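Local structure of lysyl oxidase (Pichia pastoris, 1W7C) at residues G132-R136 against I137-A141. The protein is a copper- and topaquinone-containing amine oxidase that probably oxidises primary amines, including lysine side chains, to aldehydes. Residues are numbered along the deposited sequence; the frame is centred on the assembly and turned at random.
Sequences GHLDR and IKSAA
D135 caps the helix that carries K138, a compact example of an N-cap aspartate closing the first turn with its own side chain. Its chi1 of 71° sets CG between the backbone N and the carbonyl carbon, folding the carboxylate back over the helix start. There D135 OD2 accepts from K138 N at 2.9 Å, the N-H pointing almost straight at it (167°), and touches the CB atoms of I137 and K138. OD1 is held by Y54 OH, so each oxygen of this buried carboxylate has a hydrogen-bond partner and the group's rotation is probably fixed. The amides at the helix start would tend to stabilise its negative charge. One turn on, D135 O receives S139 N at 2.9 Å, the first regular helical bond.

L134, the centre of an inverse gamma turn, crosses the K138 chain at about a right angle, its CD1 4.0 Å from K138 CG and 3.6 Å from S139 OG. Past that crossing K138 bends at chi3 (-84°), which brings NZ back to a water shared with H133 O; F129 adds a cation-pi contact. A second water joins L134 O to S139 OG. The loop that ends in this cap leads from strand 126-128 into helix 136-150, with H133, D135 and I137 packed on strand 53-61 while L134 and K138 rest on Q178 of strand 170-180.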
ATOM      1  N   GLY A 132      12.156  37.623  -2.491  1.00 16.64           N
ATOM      2  CA  GLY A 132      12.194  37.250  -3.877  1.00 18.22           C
ATOM      3  C   GLY A 132      12.559  35.780  -4.110  1.00 15.77           C
ATOM      4  O   GLY A 132      12.912  35.027  -3.193  1.00 19.04           O
ATOM      5  N   HIS A 133      12.447  35.365  -5.357  1.00 16.71           N
ATOM      6  CA  HIS A 133      12.879  34.038  -5.773  1.00 18.00           C
ATOM      7  C   HIS A 133      14.390  33.930  -5.640  1.00 17.98           C
ATOM      8  O   HIS A 133      15.144  34.869  -5.986  1.00 18.26           O
ATOM      9  CB  HIS A 133      12.469  33.797  -7.218  1.00 18.06           C
ATOM     10  CG  HIS A 133      12.770  32.422  -7.706  1.00 15.99           C
ATOM     11  ND1 HIS A 133      12.241  31.298  -7.127  1.00 19.99           N
ATOM     12  CD2 HIS A 133      13.595  31.988  -8.683  1.00 17.89           C
ATOM     13  CE1 HIS A 133      12.700  30.228  -7.754  1.00 20.44           C
ATOM     14  NE2 HIS A 133      13.557  30.620  -8.672  1.00 19.60           N
ATOM     15  N   LEU A 134      14.846  32.783  -5.167  1.00 16.88           N
ATOM     16  CA  LEU A 134      16.265  32.469  -5.145  1.00 18.21           C
ATOM     17  C   LEU A 134      16.689  32.085  -6.553  1.00 18.53           C
ATOM     18  O   LEU A 134      16.766  30.908  -6.910  1.00 18.38           O
ATOM     19  CB  LEU A 134      16.541  31.336  -4.154  1.00 18.93           C
ATOM     20  CG  LEU A 134      18.008  30.934  -3.978  1.00 17.34           C
ATOM     21  CD1 LEU A 134      18.884  32.116  -3.539  1.00 21.24           C
ATOM     22  CD2 LEU A 134      18.128  29.776  -2.975  1.00 20.58           C
ATOM     23  N   ASP A 135      16.907  33.118  -7.352  1.00 17.64           N
ATOM     24  CA  ASP A 135      17.153  32.961  -8.756  1.00 17.46           C
ATOM     25  C   ASP A 135      18.654  32.910  -9.018  1.00 17.94           C
ATOM     26  O   ASP A 135      19.461  32.971  -8.092  1.00 19.31           O
ATOM     27  CB  ASP A 135      16.421  34.013  -9.616  1.00 18.06           C
ATOM     28  CG  ASP A 135      16.977  35.388  -9.506  1.00 20.16           C
ATOM     29  OD1 ASP A 135      16.462  36.233 -10.295  1.00 24.21           O
ATOM     30  OD2 ASP A 135      17.828  35.740  -8.643  1.00 19.72           O
ATOM     31  N   ARG A 136      19.031  32.800 -10.280  1.00 19.25           N
ATOM     32  CA  ARG A 136      20.444  32.631 -10.641  1.00 20.18           C
ATOM     33  C   ARG A 136      21.262  33.822 -10.144  1.00 20.84           C
ATOM     34  O   ARG A 136      22.397  33.663  -9.706  1.00 20.83           O
ATOM     35  CB  ARG A 136      20.621  32.476 -12.139  1.00 20.97           C
ATOM     36  CG  ARG A 136      20.179  31.137 -12.629  1.00 26.54           C
ATOM     37  CD  ARG A 136      20.470  30.870 -14.073  1.00 32.49           C
ATOM     38  NE  ARG A 136      20.015  29.527 -14.406  1.00 39.17           N
ATOM     39  CZ  ARG A 136      19.889  29.055 -15.630  1.00 45.54           C
ATOM     40  NH1 ARG A 136      20.223  29.793 -16.680  1.00 48.72           N
ATOM     41  NH2 ARG A 136      19.455  27.811 -15.801  1.00 47.14           N
ATOM     42  N   ILE A 137      20.673  35.003 -10.223  1.00 19.62           N
ATOM     43  CA  ILE A 137      21.356  36.252  -9.841  1.00 20.20           C
ATOM     44  C   ILE A 137      21.583  36.318  -8.325  1.00 19.98           C
ATOM     45  O   ILE A 137      22.699  36.595  -7.863  1.00 20.30           O
ATOM     46  CB  ILE A 137      20.555  37.472 -10.379  1.00 21.17           C
ATOM     47  CG1 ILE A 137      20.415  37.424 -11.918  1.00 26.03           C
ATOM     48  CG2 ILE A 137      21.210  38.777  -9.926  1.00 24.68           C
ATOM     49  CD1 ILE A 137      21.678  37.128 -12.643  1.00 33.69           C
ATOM     50  N   LYS A 138      20.547  36.016  -7.549  1.00 18.28           N
ATOM     51  CA  LYS A 138      20.681  36.016  -6.096  1.00 18.46           C
ATOM     52  C   LYS A 138      21.593  34.891  -5.610  1.00 17.27           C
ATOM     53  O   LYS A 138      22.368  35.104  -4.676  1.00 19.58           O
ATOM     54  CB  LYS A 138      19.322  35.944  -5.401  1.00 19.38           C
ATOM     55  CG  LYS A 138      19.399  36.114  -3.899  1.00 19.01           C
ATOM     56  CD  LYS A 138      18.084  36.590  -3.317  1.00 19.67           C
ATOM     57  CE  LYS A 138      17.929  38.103  -3.408  1.00 19.67           C
ATOM     58  NZ  LYS A 138      16.534  38.594  -3.110  1.00 21.87           N
ATOM     59  N   SER A 139      21.501  33.709  -6.219  1.00 18.21           N
ATOM     60  CA  SER A 139      22.406  32.593  -5.871  1.00 19.04           C
ATOM     61  C   SER A 139      23.867  32.976  -6.081  1.00 19.35           C
ATOM     62  O   SER A 139      24.723  32.689  -5.244  1.00 21.00           O
ATOM     63  CB  SER A 139      22.068  31.364  -6.702  1.00 20.59           C
ATOM     64  OG  SER A 139      20.834  30.870  -6.255  1.00 23.04           O
ATOM     65  N   ALA A 140      24.143  33.630  -7.196  1.00 20.50           N
ATOM     66  CA  ALA A 140      25.509  34.030  -7.518  1.00 23.08           C
ATOM     67  C   ALA A 140      26.025  35.086  -6.539  1.00 20.70           C
ATOM     68  O   ALA A 140      27.167  35.026  -6.105  1.00 23.31           O
ATOM     69  CB  ALA A 140      25.606  34.550  -8.961  1.00 23.16           C
ATOM     70  N   ALA A 141      25.167  36.028  -6.169  1.00 19.81           N
ATOM     71  CA  ALA A 141      25.528  37.067  -5.202  1.00 20.92           C
ATOM     72  C   ALA A 141      25.851  36.447  -3.836  1.00 20.74           C
ATOM     73  O   ALA A 141      26.816  36.831  -3.176  1.00 20.35           O
ATOM     74  CB  ALA A 141      24.420  38.079  -5.063  1.00 21.48           C
TER
HETATM   75  O   HOH W   1      15.392  37.520  -5.371  1.00 19.14           O
HETATM   76  O   HOH W   2      19.307  29.691  -8.217  1.00 34.39           O